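Local atomic coordinates of S-adenosylmethionine decarboxylase proenzyme (Aquifex aeolicus, PDB entry 2III), a protein that probably catalyses the pyruvoyl-dependent decarboxylation of S-adenosylmethionine, which supplies the propylamine donor for spermidine and spermine synthesis. Residues L7-D12 with S88-A93. Residues are numbered along the deposited sequence; the frame is centred on the assembly and turned at random.
Sequences LHILAD and SKAYRA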
loop_
_atom_site.group_PDB
_atom_site.type_symbol
_atom_site.label_atom_id
_atom_site.label_comp_id
_atom_site.label_asym_id
_atom_site.label_seq_id
_atom_site.Cartn_x
_atom_site.Cartn_y
_atom_site.Cartn_z
ATOM N N LEU A 7 -2.887 -5.391 10.339
ATOM C CA LEU A 7 -1.672 -6.138 10.076
ATOM C C LEU A 7 -1.342 -5.913 8.606
ATOM O O LEU A 7 -2.189 -6.089 7.727
ATOM C CB LEU A 7 -1.887 -7.624 10.344
ATOM C CG LEU A 7 -0.596 -8.434 10.417
ATOM C CD1 LEU A 7 0.132 -8.125 11.716
ATOM C CD2 LEU A 7 -0.927 -9.891 10.354
ATOM N N HIS A 8 -0.102 -5.525 8.347
ATOM C CA HIS A 8 0.344 -5.221 7.000
ATOM C C HIS A 8 1.528 -6.100 6.631
ATOM O O HIS A 8 2.582 -6.049 7.264
ATOM C CB HIS A 8 0.723 -3.731 6.941
ATOM C CG HIS A 8 1.128 -3.240 5.587
ATOM N ND1 HIS A 8 1.336 -1.902 5.324
ATOM C CD2 HIS A 8 1.390 -3.895 4.430
ATOM C CE1 HIS A 8 1.709 -1.754 4.066
ATOM N NE2 HIS A 8 1.751 -2.947 3.500
ATOM N N ILE A 9 1.335 -6.918 5.606
ATOM C CA ILE A 9 2.378 -7.795 5.113
ATOM C C ILE A 9 2.829 -7.296 3.742
ATOM O O ILE A 9 2.007 -7.051 2.856
ATOM C CB ILE A 9 1.876 -9.235 4.906
ATOM C CG1 ILE A 9 1.179 -9.755 6.161
ATOM C CG2 ILE A 9 3.053 -10.140 4.545
ATOM C CD1 ILE A 9 0.431 -11.065 5.924
ATOM N N LEU A 10 4.132 -7.132 3.568
ATOM C CA LEU A 10 4.639 -6.723 2.272
ATOM C C LEU A 10 5.731 -7.704 1.891
ATOM O O LEU A 10 6.497 -8.157 2.739
ATOM C CB LEU A 10 5.164 -5.279 2.295
ATOM C CG LEU A 10 5.885 -4.675 3.497
ATOM C CD1 LEU A 10 6.393 -3.293 3.125
ATOM C CD2 LEU A 10 4.937 -4.569 4.679
ATOM N N ALA A 11 5.777 -8.065 0.615
ATOM C CA ALA A 11 6.774 -9.009 0.144
ATOM C C ALA A 11 7.233 -8.668 -1.253
ATOM O O ALA A 11 6.452 -8.194 -2.075
ATOM C CB ALA A 11 6.198 -10.411 0.157
ATOM N N ASP A 12 8.514 -8.894 -1.512
ATOM C CA ASP A 12 9.059 -8.673 -2.837
ATOM C C ASP A 12 9.321 -10.092 -3.337
ATOM O O ASP A 12 10.101 -10.839 -2.744
ATOM C CB ASP A 12 10.350 -7.854 -2.765
ATOM C CG ASP A 12 10.139 -6.490 -2.126
ATOM O OD1 ASP A 12 8.983 -6.003 -2.098
ATOM O OD2 ASP A 12 11.135 -5.898 -1.659
ATOM N N SER A 88 -5.469 -13.374 10.329
ATOM C CA SER A 88 -5.422 -14.611 9.568
ATOM C C SER A 88 -5.830 -14.416 8.113
ATOM O O SER A 88 -5.412 -15.170 7.240
ATOM C CB SER A 88 -6.300 -15.690 10.224
ATOM O OG SER A 88 -7.680 -15.424 10.058
ATOM N N LYS A 89 -6.650 -13.406 7.848
ATOM C CA LYS A 89 -7.081 -13.139 6.484
ATOM C C LYS A 89 -5.918 -12.530 5.697
ATOM O O LYS A 89 -5.711 -12.858 4.527
ATOM C CB LYS A 89 -8.289 -12.194 6.463
ATOM C CG LYS A 89 -9.538 -12.840 7.066
ATOM C CD LYS A 89 -10.820 -12.108 6.711
ATOM C CE LYS A 89 -12.039 -12.936 7.140
ATOM N NZ LYS A 89 -13.314 -12.382 6.593
ATOM N N ALA A 90 -5.155 -11.645 6.334
ATOM C CA ALA A 90 -4.007 -11.049 5.658
ATOM C C ALA A 90 -3.039 -12.170 5.284
ATOM O O ALA A 90 -2.535 -12.228 4.161
ATOM C CB ALA A 90 -3.314 -10.042 6.571
ATOM N N TYR A 91 -2.787 -13.068 6.227
ATOM C CA TYR A 91 -1.865 -14.162 5.971
ATOM C C TYR A 91 -2.361 -15.084 4.865
ATOM O O TYR A 91 -1.593 -15.482 3.992
ATOM C CB TYR A 91 -1.604 -14.962 7.243
ATOM C CG TYR A 91 -0.724 -14.243 8.242
ATOM C CD1 TYR A 91 -1.278 -13.514 9.292
ATOM C CD2 TYR A 91 0.665 -14.299 8.140
ATOM C CE1 TYR A 91 -0.470 -12.868 10.219
ATOM C CE2 TYR A 91 1.478 -13.649 9.059
ATOM C CZ TYR A 91 0.907 -12.939 10.097
ATOM O OH TYR A 91 1.717 -12.313 11.024
ATOM N N ARG A 92 -3.645 -15.416 4.886
ATOM C CA ARG A 92 -4.216 -16.283 3.855
ATOM C C ARG A 92 -4.096 -15.628 2.473
ATOM O O ARG A 92 -3.726 -16.278 1.497
ATOM C CB ARG A 92 -5.687 -16.572 4.174
ATOM C CG ARG A 92 -5.888 -17.419 5.427
ATOM C CD ARG A 92 -7.359 -17.675 5.693
ATOM N NE ARG A 92 -8.001 -18.430 4.617
ATOM C CZ ARG A 92 -7.665 -19.667 4.257
ATOM N NH1 ARG A 92 -8.308 -20.272 3.266
ATOM N NH2 ARG A 92 -6.683 -20.300 4.885
ATOM N N ALA A 93 -4.395 -14.333 2.399
ATOM C CA ALA A 93 -4.313 -13.614 1.137
ATOM C C ALA A 93 -2.897 -13.656 0.586
ATOM O O ALA A 93 -2.701 -13.893 -0.604
ATOM C CB ALA A 93 -4.760 -12.169 1.318
#
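Ile9 fits its CD1 methyl into the corner made by Ala90 and the ring of Tyr91, and this is the tight part of the contact. Ile9 CD1 lies 3.9 Å from Ala90 CB and 3.6 Å from Ala90 O, so it also touches the helix backbone. It sits over one face of the Tyr91 ring as a CH-pi contact. Ile9 CD1 is 4.1 Å from the Tyr91 ring centroid and 18° off the normal, displaced toward the rim. The chain of Ile9 is extended, with CD1 anti to CA (chi2 169°), which carries the methyl up to the helix.

Leu7, two residues earlier on the strand, also points toward the helix. Its CD2 methyl comes obliquely to the CE1 side of the Tyr91 ring, and the two side chains cross at about a right angle. The modelled distance there is too short to be trusted. Toward Ala90 the packing is looser, with Leu7 CD2 4.5 Å from Ala90 CB. Tyr91 forms the exposed margin, while Leu7, Ile9 and Ala90 are buried. No hydrogen bond joins the segments, so the contact is apolar packing.

The axes of 7-12 and 88-93 run nearly parallel, at 15°, and approach to 8.6 Å. The contact joins the two layers of the alpha/beta sandwich. Strand 3-14 lies between strands 76-84 and 105-116, antiparallel to both. Ala90 also packs on Val81 and Thr83 of the former, and Tyr91 on Val110 of the latter. Helix 87-101 thus spans three neighbouring strands, with Met94 continuing the packing on Ile9.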